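Local coordinates for protein deoxycytidylate deaminase (Cyanophage S-TIM5, PDB 4P9E) that probably deaminates dCMP to dUMP in a zinc-dependent reaction, as other members of the cytidine and deoxycytidylate deaminase family do, at residues I125-L128 against Q129-V133. Sequence-based numbering, arbitrary orientation.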
loop_
_atom_site.group_PDB
_atom_site.type_symbol
_atom_site.label_atom_id
_atom_site.label_comp_id
_atom_site.label_asym_id
_atom_site.label_seq_id
_atom_site.Cartn_x
_atom_site.Cartn_y
_atom_site.Cartn_z
ATOM N N ILE A 125 20.327 23.984 4.277
ATOM C CA ILE A 125 19.941 23.977 5.674
ATOM C C ILE A 125 18.929 25.057 6.070
ATOM O O ILE A 125 17.945 24.770 6.748
ATOM C CB ILE A 125 21.187 24.114 6.556
ATOM C CG1 ILE A 125 22.157 22.981 6.250
ATOM C CG2 ILE A 125 20.807 24.124 8.027
ATOM C CD1 ILE A 125 21.576 21.631 6.546
ATOM N N ASP A 126 19.164 26.300 5.664
ATOM C CA ASP A 126 18.263 27.367 6.084
ATOM C C ASP A 126 16.936 27.284 5.327
ATOM O O ASP A 126 15.871 27.606 5.864
ATOM C CB ASP A 126 18.921 28.754 5.982
ATOM C CG ASP A 126 18.971 29.281 4.563
ATOM O OD1 ASP A 126 19.164 28.456 3.648
ATOM O OD2 ASP A 126 18.816 30.513 4.361
ATOM N N VAL A 127 16.991 26.810 4.090
ATOM C CA VAL A 127 15.762 26.628 3.347
ATOM C C VAL A 127 14.878 25.546 3.952
ATOM O O VAL A 127 13.671 25.737 4.089
ATOM C CB VAL A 127 16.025 26.390 1.865
ATOM C CG1 VAL A 127 15.039 25.386 1.298
ATOM C CG2 VAL A 127 15.922 27.723 1.134
ATOM N N LEU A 128 15.479 24.426 4.334
ATOM C CA LEU A 128 14.739 23.388 5.031
ATOM C C LEU A 128 14.011 23.995 6.235
ATOM O O LEU A 128 12.873 23.628 6.546
ATOM C CB LEU A 128 15.678 22.266 5.487
ATOM C CG LEU A 128 16.270 21.278 4.474
ATOM C CD1 LEU A 128 17.539 20.669 5.015
ATOM C CD2 LEU A 128 15.304 20.161 4.132
ATOM N N GLN A 129 14.661 24.947 6.894
ATOM C CA GLN A 129 14.095 25.518 8.107
ATOM C C GLN A 129 13.012 26.528 7.792
ATOM O O GLN A 129 11.966 26.563 8.456
ATOM C CB GLN A 129 15.188 26.094 8.998
ATOM C CG GLN A 129 15.885 24.993 9.792
ATOM C CD GLN A 129 16.875 25.507 10.820
ATOM O OE1 GLN A 129 16.868 25.065 11.974
ATOM N NE2 GLN A 129 17.743 26.428 10.406
ATOM N N GLN A 130 13.262 27.326 6.760
ATOM C CA GLN A 130 12.253 28.222 6.208
ATOM C C GLN A 130 10.983 27.447 5.933
ATOM O O GLN A 130 9.884 27.889 6.273
ATOM C CB GLN A 130 12.731 28.831 4.892
ATOM C CG GLN A 130 13.788 29.913 5.007
ATOM C CD GLN A 130 14.102 30.532 3.651
ATOM O OE1 GLN A 130 13.220 30.655 2.796
ATOM N NE2 GLN A 130 15.365 30.908 3.442
ATOM N N LEU A 131 11.157 26.268 5.332
ATOM C CA LEU A 131 10.042 25.446 4.860
ATOM C C LEU A 131 9.430 24.527 5.915
ATOM O O LEU A 131 8.527 23.753 5.605
ATOM C CB LEU A 131 10.464 24.640 3.628
ATOM C CG LEU A 131 10.737 25.497 2.393
ATOM C CD1 LEU A 131 11.245 24.667 1.229
ATOM C CD2 LEU A 131 9.484 26.257 2.004
ATOM N N GLY A 132 9.912 24.605 7.152
ATOM C CA GLY A 132 9.264 23.896 8.244
ATOM C C GLY A 132 9.780 22.505 8.534
ATOM O O GLY A 132 9.220 21.791 9.360
ATOM N N VAL A 133 10.851 22.117 7.854
ATOM C CA VAL A 133 11.557 20.900 8.186
ATOM C C VAL A 133 12.493 21.218 9.348
ATOM O O VAL A 133 13.196 22.217 9.318
ATOM C CB VAL A 133 12.386 20.385 6.974
ATOM C CG1 VAL A 133 12.998 19.041 7.266
ATOM C CG2 VAL A 133 11.523 20.307 5.728
#
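L128 and V133 meet where helix 123-130 runs out, and they illustrate how a helix end can be closed by apolar residues of its last turn and of the loop that follows. The two side chains cross at a slant, L128 CD2 lying 4.0 Å from V133 CG1. V133 turns CG1 away from its own N (chi1 -174°), which brings its other methyl, CG2, near both L128 O and L128 CD2. About one turn apart, V127 and L131 form the second apolar pair and run alongside each other, V127 CG1 to L131 CD1 3.9 Å. V127, L128 and V133 are buried, L131 only partly. L128 packs on S102 and I105 of helix 99-107, which carries the zinc ligand C101, and L131 and V133 on its A106; F67 and F52 of a second subunit pack on V127 and L131, respectively.

The backbone makes a Schellman motif, with G132 at positive phi and G132 N bonded to Q129 O at 3.1 Å. V133 N in turn reaches L128 O at 2.8 Å, so the chain folds back over the last turn before entering strand 134-137, outermost of the sheet within this chain.

The outer face is looser. D126 and Q130 point the same way, yet their carboxylate and amide planes stand 87° apart and D126 OD2 stays 3.6 Å from Q130 NE2. What joins these residues firmly is the main chain, Q130 N donating to D126 O over 2.8 Å with a nearly straight N-H...O angle of 167°.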